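Local coordinates for protein citrate lyase, subunit 1 (Methanosaeta concilii, PDB 6HXI) that probably serves in ATP citrate lyase, which uses ATP and coenzyme A to split citrate into oxaloacetate and acetyl-CoA, at residues A196-N201 against L213-K218; Y118-S123 against N201-S206; I6-A11 against V57-Q62; R17-Y22 against T184-F189. All blocks are in the same frame, centred on the assembly; numbering follows the deposited sequence.

Contact 1 (A196-N201 against L213-K218); sequences AYVEIN and LDMVAK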
loop_
_atom_site.group_PDB
_atom_site.type_symbol
_atom_site.label_atom_id
_atom_site.label_comp_id
_atom_site.label_asym_id
_atom_site.label_seq_id
_atom_site.Cartn_x
_atom_site.Cartn_y
_atom_site.Cartn_z
ATOM N N ALA C 196 32.881 50.071 -22.305
ATOM C CA ALA C 196 33.789 49.568 -23.320
ATOM C C ALA C 196 34.624 50.773 -23.842
ATOM O O ALA C 196 35.686 50.593 -24.434
ATOM C CB ALA C 196 32.989 48.936 -24.453
ATOM N N TYR C 197 34.118 51.997 -23.601
ATOM C CA TYR C 197 34.706 53.274 -23.989
ATOM C C TYR C 197 34.097 54.448 -23.210
ATOM O O TYR C 197 32.886 54.522 -23.034
ATOM C CB TYR C 197 34.529 53.504 -25.499
ATOM C CG TYR C 197 35.194 54.767 -26.000
ATOM C CD1 TYR C 197 36.571 54.828 -26.181
ATOM C CD2 TYR C 197 34.446 55.904 -26.291
ATOM C CE1 TYR C 197 37.196 56.002 -26.596
ATOM C CE2 TYR C 197 35.058 57.082 -26.734
ATOM C CZ TYR C 197 36.436 57.127 -26.884
ATOM O OH TYR C 197 37.064 58.275 -27.321
ATOM N N VAL C 198 34.952 55.382 -22.786
ATOM C CA VAL C 198 34.572 56.629 -22.112
ATOM C C VAL C 198 35.488 57.742 -22.587
ATOM O O VAL C 198 36.699 57.543 -22.693
ATOM C CB VAL C 198 34.433 56.545 -20.553
ATOM C CG1 VAL C 198 35.780 56.330 -19.856
ATOM C CG2 VAL C 198 33.750 57.779 -19.995
ATOM N N GLU C 199 34.910 58.898 -22.906
ATOM C CA GLU C 199 35.662 60.060 -23.347
ATOM C C GLU C 199 35.070 61.331 -22.761
ATOM O O GLU C 199 33.896 61.628 -22.991
ATOM C CB GLU C 199 35.676 60.139 -24.871
ATOM C CG GLU C 199 36.490 61.290 -25.438
ATOM C CD GLU C 199 36.035 61.695 -26.821
ATOM O OE1 GLU C 199 36.294 60.926 -27.777
ATOM O OE2 GLU C 199 35.377 62.753 -26.944
ATOM N N ILE C 200 35.889 62.073 -22.000
ATOM C CA ILE C 200 35.525 63.361 -21.440
ATOM C C ILE C 200 36.445 64.358 -22.135
ATOM O O ILE C 200 37.637 64.466 -21.812
ATOM C CB ILE C 200 35.539 63.445 -19.893
ATOM C CG1 ILE C 200 34.736 62.271 -19.268
ATOM C CG2 ILE C 200 34.956 64.797 -19.462
ATOM C CD1 ILE C 200 35.090 61.956 -17.855
ATOM N N ASN C 201 35.882 64.999 -23.174
ATOM C CA ASN C 201 36.571 65.924 -24.045
ATOM C C ASN C 201 35.731 67.181 -24.287
ATOM O O ASN C 201 34.938 67.233 -25.235
ATOM C CB ASN C 201 36.948 65.229 -25.370
ATOM C CG ASN C 201 37.872 66.022 -26.265
ATOM O OD1 ASN C 201 38.736 66.781 -25.808
ATOM N ND2 ASN C 201 37.757 65.799 -27.565
ATOM N N LEU C 213 32.513 68.417 -19.351
ATOM C CA LEU C 213 31.798 69.312 -20.268
ATOM C C LEU C 213 31.141 68.589 -21.433
ATOM O O LEU C 213 30.003 68.899 -21.788
ATOM C CB LEU C 213 32.679 70.472 -20.758
ATOM C CG LEU C 213 33.198 71.455 -19.677
ATOM C CD1 LEU C 213 34.097 72.520 -20.294
ATOM C CD2 LEU C 213 32.055 72.080 -18.880
ATOM N N ASP C 214 31.845 67.633 -22.030
ATOM C CA ASP C 214 31.319 66.821 -23.128
ATOM C C ASP C 214 31.682 65.384 -22.855
ATOM O O ASP C 214 32.767 65.118 -22.333
ATOM C CB ASP C 214 31.828 67.295 -24.495
ATOM C CG ASP C 214 31.200 68.608 -24.948
ATOM O OD1 ASP C 214 30.095 68.570 -25.541
ATOM O OD2 ASP C 214 31.815 69.667 -24.719
ATOM N N MET C 215 30.750 64.465 -23.143
ATOM C CA MET C 215 30.914 63.045 -22.869
ATOM C C MET C 215 30.429 62.139 -24.014
ATOM O O MET C 215 29.396 62.393 -24.645
ATOM C CB MET C 215 30.209 62.688 -21.549
ATOM C CG MET C 215 30.828 61.523 -20.826
ATOM S SD MET C 215 30.272 61.425 -19.117
ATOM C CE MET C 215 30.973 59.873 -18.652
ATOM N N VAL C 216 31.220 61.102 -24.289
ATOM C CA VAL C 216 30.976 60.075 -25.308
ATOM C C VAL C 216 31.245 58.774 -24.586
ATOM O O VAL C 216 32.282 58.642 -23.926
ATOM C CB VAL C 216 31.885 60.255 -26.560
ATOM C CG1 VAL C 216 31.876 59.018 -27.455
ATOM C CG2 VAL C 216 31.490 61.502 -27.352
ATOM N N ALA C 217 30.296 57.840 -24.648
ATOM C CA ALA C 217 30.458 56.572 -23.946
ATOM C C ALA C 217 29.826 55.427 -24.659
ATOM O O ALA C 217 28.821 55.600 -25.356
ATOM C CB ALA C 217 29.925 56.666 -22.515
ATOM N N LYS C 218 30.434 54.235 -24.484
ATOM C CA LYS C 218 29.960 52.954 -25.014
ATOM C C LYS C 218 29.938 51.954 -23.874
ATOM O O LYS C 218 30.890 51.879 -23.093
ATOM C CB LYS C 218 30.884 52.437 -26.124
ATOM C CG LYS C 218 30.665 53.057 -27.495
ATOM C CD LYS C 218 31.676 52.499 -28.476
ATOM C CE LYS C 218 31.355 52.848 -29.903
ATOM N NZ LYS C 218 32.224 52.065 -30.818
#
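Tyr197 to Ile200 and Met215 to Lys218 are the antiparallel arms of a beta hairpin, their axes 4.6 Å apart and running at 177° to each other. The hairpin lies in the six-stranded sheet of the ATP-grasp domain. Glu199 and Val216 form a hydrogen-bonded pair, with Glu199 N giving to Val216 O at 2.8 Å. Val198 with Ala217 and Ile200 with Met215 are the non-hydrogen-bonded pairs. At one end a classic beta bulge sets both Ala196 and Tyr197 opposite Lys218. Their N-H groups reach Lys218 O from the same face of its carbonyl plane, Ala196 N at 2.8 Å and Tyr197 N at 3.3 Å, so one oxygen serves two donors.

One face carries Tyr197, Glu199, Val216 and Lys218. With CG anti to the backbone N (chi1 -176°), the Tyr197 ring comes edge-on to Val216, its CE2 3.8 Å from Val216 CG1. Farther out Tyr197 OH gives a 2.8 Å hydrogen bond to Glu199 OE1, met on the anti side of the carboxylate, and this ties the Glu199 side chain to the ring next to Val216. The other face, with Val198, Ile200, Met215 and Ala217, is buried under helices 8-18 and 173-192. There the extended Met215 chain slants across Val198 and puts its CE 3.7 Å from Val198 CG2.

Contact 2 (Y118-S123 against N201-S206); sequences YYVAIS and NPFTFS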
loop_
_atom_site.group_PDB
_atom_site.type_symbol
_atom_site.label_atom_id
_atom_site.label_comp_id
_atom_site.label_asym_id
_atom_site.label_seq_id
_atom_site.Cartn_x
_atom_site.Cartn_y
_atom_site.Cartn_z
ATOM N N TYR C 118 40.877 69.916 -20.173
ATOM C CA TYR C 118 41.676 68.687 -20.185
ATOM C C TYR C 118 40.879 67.537 -20.792
ATOM O O TYR C 118 39.652 67.503 -20.684
ATOM C CB TYR C 118 42.211 68.306 -18.783
ATOM C CG TYR C 118 42.993 69.376 -18.037
ATOM C CD1 TYR C 118 43.797 70.288 -18.720
ATOM C CD2 TYR C 118 42.978 69.435 -16.647
ATOM C CE1 TYR C 118 44.516 71.271 -18.039
ATOM C CE2 TYR C 118 43.696 70.412 -15.954
ATOM C CZ TYR C 118 44.462 71.331 -16.654
ATOM O OH TYR C 118 45.171 72.296 -15.969
ATOM N N TYR C 119 41.584 66.606 -21.452
ATOM C CA TYR C 119 40.978 65.442 -22.109
ATOM C C TYR C 119 41.333 64.164 -21.372
ATOM O O TYR C 119 42.485 63.996 -20.970
ATOM C CB TYR C 119 41.470 65.385 -23.572
ATOM C CG TYR C 119 41.275 64.071 -24.295
ATOM C CD1 TYR C 119 42.277 63.102 -24.304
ATOM C CD2 TYR C 119 40.119 63.822 -25.029
ATOM C CE1 TYR C 119 42.114 61.900 -24.993
ATOM C CE2 TYR C 119 39.950 62.631 -25.735
ATOM C CZ TYR C 119 40.952 61.675 -25.718
ATOM O OH TYR C 119 40.797 60.511 -26.427
ATOM N N VAL C 120 40.366 63.249 -21.249
ATOM C CA VAL C 120 40.548 61.915 -20.659
ATOM C C VAL C 120 39.715 60.875 -21.425
ATOM O O VAL C 120 38.538 61.102 -21.695
ATOM C CB VAL C 120 40.343 61.842 -19.109
ATOM C CG1 VAL C 120 38.902 62.149 -18.699
ATOM C CG2 VAL C 120 40.786 60.493 -18.550
ATOM N N ALA C 121 40.330 59.739 -21.765
ATOM C CA ALA C 121 39.634 58.649 -22.443
ATOM C C ALA C 121 40.110 57.274 -21.985
ATOM O O ALA C 121 41.316 57.036 -21.840
ATOM C CB ALA C 121 39.765 58.783 -23.954
ATOM N N ILE C 122 39.153 56.363 -21.756
ATOM C CA ILE C 122 39.460 54.998 -21.363
ATOM C C ILE C 122 38.890 54.052 -22.411
ATOM O O ILE C 122 37.723 54.138 -22.777
ATOM C CB ILE C 122 39.104 54.607 -19.899
ATOM C CG1 ILE C 122 39.512 55.696 -18.881
ATOM C CG2 ILE C 122 39.737 53.230 -19.528
ATOM C CD1 ILE C 122 38.863 55.546 -17.520
ATOM N N SER C 123 39.762 53.193 -22.927
ATOM C CA SER C 123 39.495 52.191 -23.947
ATOM C C SER C 123 40.224 50.931 -23.515
ATOM O O SER C 123 41.146 51.010 -22.707
ATOM C CB SER C 123 40.076 52.666 -25.274
ATOM O OG SER C 123 39.307 52.171 -26.352
ATOM N N ASN C 201 35.882 64.999 -23.174
ATOM C CA ASN C 201 36.571 65.924 -24.045
ATOM C C ASN C 201 35.731 67.181 -24.287
ATOM O O ASN C 201 34.938 67.233 -25.235
ATOM C CB ASN C 201 36.948 65.229 -25.370
ATOM C CG ASN C 201 37.872 66.022 -26.265
ATOM O OD1 ASN C 201 38.736 66.781 -25.808
ATOM N ND2 ASN C 201 37.757 65.799 -27.565
ATOM N N PRO C 202 35.872 68.205 -23.425
ATOM C CA PRO C 202 36.812 68.321 -22.302
ATOM C C PRO C 202 36.198 68.191 -20.887
ATOM O O PRO C 202 34.978 68.115 -20.720
ATOM C CB PRO C 202 37.380 69.733 -22.530
ATOM C CG PRO C 202 36.218 70.519 -23.191
ATOM C CD PRO C 202 35.185 69.489 -23.646
ATOM N N PHE C 203 37.062 68.128 -19.871
ATOM C CA PHE C 203 36.681 68.202 -18.469
ATOM C C PHE C 203 37.346 69.458 -17.878
ATOM O O PHE C 203 38.302 69.964 -18.463
ATOM C CB PHE C 203 36.973 66.914 -17.676
ATOM C CG PHE C 203 38.392 66.567 -17.289
ATOM C CD1 PHE C 203 38.920 66.988 -16.073
ATOM C CD2 PHE C 203 39.150 65.706 -18.072
ATOM C CE1 PHE C 203 40.215 66.624 -15.689
ATOM C CE2 PHE C 203 40.446 65.338 -17.685
ATOM C CZ PHE C 203 40.967 65.798 -16.494
ATOM N N THR C 204 36.791 70.012 -16.785
ATOM C CA THR C 204 37.315 71.214 -16.131
ATOM C C THR C 204 37.176 71.140 -14.603
ATOM O O THR C 204 36.714 70.139 -14.045
ATOM C CB THR C 204 36.678 72.509 -16.722
ATOM O OG1 THR C 204 36.659 72.447 -18.149
ATOM C CG2 THR C 204 37.408 73.784 -16.280
ATOM N N PHE C 205 37.586 72.238 -13.941
ATOM C CA PHE C 205 37.548 72.460 -12.508
ATOM C C PHE C 205 36.526 73.522 -12.114
ATOM O O PHE C 205 36.364 74.531 -12.803
ATOM C CB PHE C 205 38.948 72.837 -11.998
ATOM C CG PHE C 205 39.904 71.671 -12.002
ATOM C CD1 PHE C 205 39.981 70.810 -10.912
ATOM C CD2 PHE C 205 40.719 71.424 -13.101
ATOM C CE1 PHE C 205 40.863 69.730 -10.916
ATOM C CE2 PHE C 205 41.593 70.334 -13.110
ATOM C CZ PHE C 205 41.657 69.493 -12.018
ATOM N N SER C 206 35.820 73.250 -11.009
ATOM C CA SER C 206 34.843 74.117 -10.351
ATOM C C SER C 206 35.389 74.195 -8.934
ATOM O O SER C 206 35.030 73.379 -8.080
ATOM C CB SER C 206 33.459 73.474 -10.366
ATOM O OG SER C 206 32.455 74.409 -10.010
#
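Tyr118 and Phe203 form an antiparallel hydrogen-bonded pair, with Phe203 N giving to Tyr118 O at 2.8 Å and Tyr118 N returning the bond to Phe203 O. Beyond CA, Tyr118 CB sits over the face of the Phe203 ring, a CH-pi contact 3.8 Å from the ring centroid. The Tyr118 ring then presents its edge to that same aromatic group in an offset edge-to-face pair, planes at 77°, with CD2 4.1 Å from Phe203 CE1. One atom further, Tyr118 CE2 meets the edge of the next ring along the strand, 3.5 Å from Phe205 CE2. Phe203 can receive CB in this way because its CG lies between the backbone N and the carbonyl carbon (chi1 74°), which folds the ring back against strand 118-125; its CD2 also packs on Val120 CG1 at 3.6 Å. On the other side of the strand, the Tyr119 ring turns its edge to Asn201 at nearly a right angle to the amide plane, just before the cis peptide bond of Pro202 where the chain turns a corner. Helix 173-192 covers the aromatic cluster of this ATP-grasp sheet, Phe182 meeting the Phe203 ring and Val179 touching Phe205, while Phe133 of strand 128-134 packs on Phe203 as well.

Contact 3 (I6-A11 against V57-Q62); sequences IREYDA and VVKPDQ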
loop_
_atom_site.group_PDB
_atom_site.type_symbol
_atom_site.label_atom_id
_atom_site.label_comp_id
_atom_site.label_asym_id
_atom_site.label_seq_id
_atom_site.Cartn_x
_atom_site.Cartn_y
_atom_site.Cartn_z
ATOM N N ILE C 6 25.904 55.294 -25.801
ATOM C CA ILE C 6 24.856 55.829 -24.917
ATOM C C ILE C 6 24.815 57.345 -25.003
ATOM O O ILE C 6 25.828 57.971 -25.319
ATOM C CB ILE C 6 24.932 55.296 -23.445
ATOM C CG1 ILE C 6 26.304 55.574 -22.780
ATOM C CG2 ILE C 6 24.591 53.804 -23.389
ATOM C CD1 ILE C 6 26.270 55.514 -21.265
ATOM N N ARG C 7 23.648 57.935 -24.726
ATOM C CA ARG C 7 23.476 59.381 -24.722
ATOM C C ARG C 7 24.359 59.998 -23.664
ATOM O O ARG C 7 24.583 59.400 -22.602
ATOM C CB ARG C 7 22.015 59.791 -24.466
ATOM C CG ARG C 7 21.074 59.356 -25.563
ATOM C CD ARG C 7 19.781 60.141 -25.587
ATOM N NE ARG C 7 18.714 59.351 -26.205
ATOM C CZ ARG C 7 18.561 59.181 -27.517
ATOM N NH1 ARG C 7 17.583 58.414 -27.983
ATOM N NH2 ARG C 7 19.403 59.751 -28.371
ATOM N N GLU C 8 24.870 61.197 -23.977
ATOM C CA GLU C 8 25.682 62.043 -23.097
ATOM C C GLU C 8 24.909 62.211 -21.774
ATOM O O GLU C 8 25.512 62.139 -20.708
ATOM C CB GLU C 8 25.907 63.404 -23.773
ATOM C CG GLU C 8 27.031 64.239 -23.185
ATOM C CD GLU C 8 27.283 65.559 -23.900
ATOM O OE1 GLU C 8 27.135 65.616 -25.144
ATOM O OE2 GLU C 8 27.653 66.535 -23.209
ATOM N N TYR C 9 23.564 62.372 -21.860
ATOM C CA TYR C 9 22.632 62.487 -20.736
ATOM C C TYR C 9 22.801 61.304 -19.774
ATOM O O TYR C 9 23.002 61.517 -18.576
ATOM C CB TYR C 9 21.177 62.586 -21.254
ATOM C CG TYR C 9 20.123 62.502 -20.172
ATOM C CD1 TYR C 9 19.937 63.545 -19.270
ATOM C CD2 TYR C 9 19.312 61.378 -20.047
ATOM C CE1 TYR C 9 18.967 63.475 -18.270
ATOM C CE2 TYR C 9 18.365 61.280 -19.028
ATOM C CZ TYR C 9 18.185 62.340 -18.149
ATOM O OH TYR C 9 17.241 62.283 -17.148
ATOM N N ASP C 10 22.795 60.076 -20.320
ATOM C CA ASP C 10 22.933 58.819 -19.598
ATOM C C ASP C 10 24.334 58.622 -18.999
ATOM O O ASP C 10 24.450 58.218 -17.835
ATOM C CB ASP C 10 22.543 57.652 -20.518
ATOM C CG ASP C 10 21.098 57.684 -21.010
ATOM O OD1 ASP C 10 20.198 58.033 -20.207
ATOM O OD2 ASP C 10 20.858 57.292 -22.179
ATOM N N ALA C 11 25.395 58.941 -19.780
ATOM C CA ALA C 11 26.795 58.815 -19.361
ATOM C C ALA C 11 27.129 59.769 -18.186
ATOM O O ALA C 11 27.734 59.350 -17.196
ATOM C CB ALA C 11 27.711 59.071 -20.548
ATOM N N VAL C 57 23.165 75.327 -21.400
ATOM C CA VAL C 57 23.793 74.769 -22.599
ATOM C C VAL C 57 22.781 73.735 -23.140
ATOM O O VAL C 57 22.318 72.868 -22.393
ATOM C CB VAL C 57 25.192 74.122 -22.351
ATOM C CG1 VAL C 57 25.758 73.496 -23.621
ATOM C CG2 VAL C 57 26.181 75.131 -21.795
ATOM N N VAL C 58 22.426 73.848 -24.415
ATOM C CA VAL C 58 21.516 72.896 -25.039
ATOM C C VAL C 58 22.137 72.455 -26.380
ATOM O O VAL C 58 22.558 73.289 -27.186
ATOM C CB VAL C 58 20.021 73.351 -25.091
ATOM C CG1 VAL C 58 19.842 74.727 -25.717
ATOM C CG2 VAL C 58 19.118 72.310 -25.746
ATOM N N LYS C 59 22.294 71.133 -26.541
ATOM C CA LYS C 59 22.938 70.502 -27.692
ATOM C C LYS C 59 22.272 69.161 -28.067
ATOM O O LYS C 59 21.754 68.482 -27.172
ATOM C CB LYS C 59 24.449 70.305 -27.416
ATOM C CG LYS C 59 24.781 69.565 -26.113
ATOM C CD LYS C 59 26.245 69.698 -25.743
ATOM C CE LYS C 59 26.467 69.461 -24.276
ATOM N NZ LYS C 59 27.908 69.266 -23.950
ATOM N N PRO C 60 22.289 68.741 -29.366
ATOM C CA PRO C 60 21.679 67.444 -29.716
ATOM C C PRO C 60 22.460 66.239 -29.170
ATOM O O PRO C 60 23.690 66.203 -29.254
ATOM C CB PRO C 60 21.626 67.468 -31.249
ATOM C CG PRO C 60 22.692 68.406 -31.654
ATOM C CD PRO C 60 22.868 69.407 -30.555
ATOM N N ASP C 61 21.729 65.270 -28.582
ATOM C CA ASP C 61 22.275 64.058 -27.980
ATOM C C ASP C 61 21.857 62.824 -28.790
ATOM O O ASP C 61 21.116 61.970 -28.299
ATOM C CB ASP C 61 21.842 63.958 -26.500
ATOM C CG ASP C 61 22.731 63.089 -25.624
ATOM O OD1 ASP C 61 23.706 62.496 -26.155
ATOM O OD2 ASP C 61 22.458 63.002 -24.408
ATOM N N GLN C 62 22.337 62.732 -30.037
ATOM C CA GLN C 62 21.998 61.626 -30.934
ATOM C C GLN C 62 23.241 60.883 -31.451
ATOM O O GLN C 62 23.224 60.293 -32.541
ATOM C CB GLN C 62 21.081 62.115 -32.067
ATOM C CG GLN C 62 19.615 62.167 -31.663
ATOM C CD GLN C 62 18.760 62.840 -32.703
ATOM O OE1 GLN C 62 18.756 64.064 -32.833
ATOM N NE2 GLN C 62 17.999 62.055 -33.450
#
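The carboxylate of Asp61 faces the first turn of helix 8-18 and grips two successive backbone amides there. Asp61 OD1 accepts from Glu8 N and Asp61 OD2 from Tyr9 N, both at 2.8 Å and both through the syn lone pair, so the two oxygens work as a fork over the start of the helix. The N-H groups and the dipole at the start of the helix would be expected to favour the negative charge of this buried group. Arg7, at the N-cap position, runs obliquely past Asp61, its CB 3.2 Å from Asp61 OD2. Its guanidinium stands at 74° to the carboxylate and bonds elsewhere on the same residue: Arg7 NH2 gives to Asp61 O at 2.8 Å, in the carbonyl plane. Glu8 and Lys59 meet at about a right angle as extended chains, joined by a salt bridge in which Lys59 NZ lies 2.8 Å from Glu8 OE2 on its syn side. With an alanine in place of Asp61, the amides of Glu8 and Tyr9 would probably lose their acceptors and the helix end the charge that faces it. Lys12 is a second partner of Glu8 and Asp214 of Lys59, while Tyr105 makes a cation-pi contact with Arg7. Helix 8-18, lying on the six-stranded sheet, is thus tied to the end of strand 56-60 in the neighbouring four-stranded sheet.

Contact 4 (R17-Y22 against T184-F189); sequences RYLPEY and TALWRF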
loop_
_atom_site.group_PDB
_atom_site.type_symbol
_atom_site.label_atom_id
_atom_site.label_comp_id
_atom_site.label_asym_id
_atom_site.label_seq_id
_atom_site.Cartn_x
_atom_site.Cartn_y
_atom_site.Cartn_z
ATOM N N ARG C 17 25.962 59.932 -10.523
ATOM C CA ARG C 17 25.506 58.958 -9.541
ATOM C C ARG C 17 26.611 58.109 -8.921
ATOM O O ARG C 17 26.678 58.019 -7.698
ATOM C CB ARG C 17 24.409 58.048 -10.143
ATOM C CG ARG C 17 23.504 57.384 -9.104
ATOM C CD ARG C 17 22.051 57.317 -9.547
ATOM N NE ARG C 17 21.724 56.047 -10.200
ATOM C CZ ARG C 17 21.721 55.850 -11.517
ATOM N NH1 ARG C 17 22.040 56.840 -12.347
ATOM N NH2 ARG C 17 21.403 54.660 -12.013
ATOM N N TYR C 18 27.445 57.460 -9.740
ATOM C CA TYR C 18 28.400 56.472 -9.233
ATOM C C TYR C 18 29.869 56.960 -9.067
ATOM O O TYR C 18 30.579 56.373 -8.244
ATOM C CB TYR C 18 28.301 55.174 -10.070
ATOM C CG TYR C 18 26.899 54.613 -9.992
ATOM C CD1 TYR C 18 26.418 54.052 -8.809
ATOM C CD2 TYR C 18 25.999 54.788 -11.039
ATOM C CE1 TYR C 18 25.098 53.622 -8.694
ATOM C CE2 TYR C 18 24.672 54.374 -10.929
ATOM C CZ TYR C 18 24.226 53.787 -9.754
ATOM O OH TYR C 18 22.921 53.365 -9.619
ATOM N N LEU C 19 30.298 58.055 -9.719
ATOM C CA LEU C 19 31.672 58.532 -9.490
ATOM C C LEU C 19 31.925 59.046 -8.031
ATOM O O LEU C 19 33.008 58.751 -7.513
ATOM C CB LEU C 19 32.156 59.546 -10.524
ATOM C CG LEU C 19 33.688 59.739 -10.569
ATOM C CD1 LEU C 19 34.374 58.611 -11.352
ATOM C CD2 LEU C 19 34.047 61.090 -11.160
ATOM N N PRO C 20 30.963 59.709 -7.318
ATOM C CA PRO C 20 31.234 60.122 -5.921
ATOM C C PRO C 20 31.449 58.983 -4.902
ATOM O O PRO C 20 31.615 59.268 -3.719
ATOM C CB PRO C 20 30.006 60.970 -5.557
ATOM C CG PRO C 20 29.368 61.325 -6.836
ATOM C CD PRO C 20 29.632 60.183 -7.746
ATOM N N GLU C 21 31.464 57.713 -5.360
ATOM C CA GLU C 21 31.679 56.499 -4.560
ATOM C C GLU C 21 33.156 56.088 -4.553
ATOM O O GLU C 21 33.583 55.334 -3.682
ATOM C CB GLU C 21 30.829 55.335 -5.105
ATOM C CG GLU C 21 29.367 55.399 -4.690
ATOM C CD GLU C 21 28.460 54.313 -5.236
ATOM O OE1 GLU C 21 28.925 53.163 -5.417
ATOM O OE2 GLU C 21 27.260 54.605 -5.437
ATOM N N TYR C 22 33.921 56.581 -5.536
ATOM C CA TYR C 22 35.354 56.337 -5.740
ATOM C C TYR C 22 36.166 57.608 -5.417
ATOM O O TYR C 22 37.295 57.534 -4.926
ATOM C CB TYR C 22 35.601 55.912 -7.212
ATOM C CG TYR C 22 34.754 54.744 -7.678
ATOM C CD1 TYR C 22 34.949 53.466 -7.164
ATOM C CD2 TYR C 22 33.749 54.920 -8.621
ATOM C CE1 TYR C 22 34.175 52.386 -7.592
ATOM C CE2 TYR C 22 32.973 53.846 -9.065
ATOM C CZ TYR C 22 33.188 52.580 -8.546
ATOM O OH TYR C 22 32.416 51.514 -8.959
ATOM N N THR C 184 41.879 58.009 -11.703
ATOM C CA THR C 184 41.954 56.748 -10.948
ATOM C C THR C 184 40.523 56.288 -10.639
ATOM O O THR C 184 40.218 55.106 -10.791
ATOM C CB THR C 184 42.861 56.899 -9.697
ATOM O OG1 THR C 184 44.210 57.071 -10.139
ATOM C CG2 THR C 184 42.810 55.693 -8.759
ATOM N N ALA C 185 39.654 57.241 -10.228
ATOM C CA ALA C 185 38.234 57.037 -9.929
ATOM C C ALA C 185 37.469 56.697 -11.211
ATOM O O ALA C 185 36.610 55.812 -11.198
ATOM C CB ALA C 185 37.655 58.292 -9.299
ATOM N N LEU C 186 37.807 57.389 -12.321
ATOM C CA LEU C 186 37.189 57.190 -13.633
ATOM C C LEU C 186 37.439 55.783 -14.153
ATOM O O LEU C 186 36.524 55.192 -14.723
ATOM C CB LEU C 186 37.649 58.240 -14.648
ATOM C CG LEU C 186 36.784 58.374 -15.907
ATOM C CD1 LEU C 186 35.516 59.145 -15.614
ATOM C CD2 LEU C 186 37.557 59.054 -17.018
ATOM N N TRP C 187 38.658 55.234 -13.915
ATOM C CA TRP C 187 39.000 53.853 -14.276
ATOM C C TRP C 187 38.143 52.863 -13.472
ATOM O O TRP C 187 37.662 51.883 -14.033
ATOM C CB TRP C 187 40.491 53.540 -14.065
ATOM C CG TRP C 187 40.804 52.118 -14.428
ATOM C CD1 TRP C 187 40.930 51.601 -15.684
ATOM C CD2 TRP C 187 40.862 51.006 -13.530
ATOM N NE1 TRP C 187 41.115 50.241 -15.622
ATOM C CE2 TRP C 187 41.050 49.843 -14.313
ATOM C CE3 TRP C 187 40.736 50.873 -12.135
ATOM C CZ2 TRP C 187 41.185 48.572 -13.743
ATOM C CZ3 TRP C 187 40.882 49.617 -11.568
ATOM C CH2 TRP C 187 41.098 48.481 -12.369
ATOM N N ARG C 188 37.965 53.122 -12.162
ATOM C CA ARG C 188 37.172 52.273 -11.270
ATOM C C ARG C 188 35.719 52.295 -11.732
ATOM O O ARG C 188 35.082 51.248 -11.816
ATOM C CB ARG C 188 37.314 52.750 -9.812
ATOM C CG ARG C 188 38.728 52.636 -9.263
ATOM C CD ARG C 188 38.717 52.734 -7.745
ATOM N NE ARG C 188 40.015 53.134 -7.196
ATOM C CZ ARG C 188 41.014 52.298 -6.912
ATOM N NH1 ARG C 188 40.897 50.997 -7.161
ATOM N NH2 ARG C 188 42.149 52.761 -6.409
ATOM N N PHE C 189 35.238 53.479 -12.112
ATOM C CA PHE C 189 33.915 53.701 -12.662
ATOM C C PHE C 189 33.760 52.938 -13.992
ATOM O O PHE C 189 32.756 52.274 -14.197
ATOM C CB PHE C 189 33.685 55.214 -12.831
ATOM C CG PHE C 189 32.452 55.634 -13.594
ATOM C CD1 PHE C 189 31.193 55.554 -13.010
ATOM C CD2 PHE C 189 32.554 56.150 -14.886
ATOM C CE1 PHE C 189 30.052 55.945 -13.713
ATOM C CE2 PHE C 189 31.412 56.542 -15.589
ATOM C CZ PHE C 189 30.164 56.436 -14.996
HETATM O O HOH W 1 39.120 56.101 -6.380
#
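One face of the Tyr22 ring rests on helix 173-192, with Arg188 CB in a CH-pi contact 3.9 Å from the ring centroid and Phe189 N over the same face. Tyr22 CD1 comes within 3.6 Å of Arg188 CB, the Arg188 guanidinium lying farther out, its plane 28° from the ring. A water at the edge of that guanidinium accepts from Arg188 NE and donates to Tyr22 O at 2.7 Å, bridging the two segments. The Phe189 ring turns its edge to Tyr18 CB, 4.1 Å from its CE1. Here helix 8-18 is followed by a 3-10 segment at Leu19 to Glu21, and the pair of helices packs together in the ATP-grasp domain. Tyr22 CB rests on Ala185 CB at 3.8 Å, and with CG anti to the carbonyl carbon (chi1 -53°) the ring is laid over Arg188 and Phe189. Leu19 inserts CD1 between Ala185 and Phe189, 3.9 Å from Ala185 CB and 3.8 Å from Phe189 CB. A serine in place of Tyr22 would probably open a gap over Arg188 and Phe189 and leave Arg230 without the hydroxyl that it bonds. Arg188 NH1 has its own partner in Asp160, through a salt bridge.

In the fold
All four contacts belong to the ATP-grasp domain. Contacts 2 and 3 are buried, contacts 1 and 4 only partly, and contacts 1 and 3 lie nearer the centre of the chain. Contacts 1 and 2 share strand 195-206, one pairing it with each neighbour in the sheet. Contacts 3 and 4 use opposite ends of helix 8-18. Chemistry follows place: contact 1 is held mainly by backbone bonds, contact 2 by aromatic rings, contact 3 by charges and helix amides between two sheets, and contact 4 by apolar packing between helices plus one water. Ile200 of contact 1 and Val120 of contact 2 both reach Leu186 of contact 4.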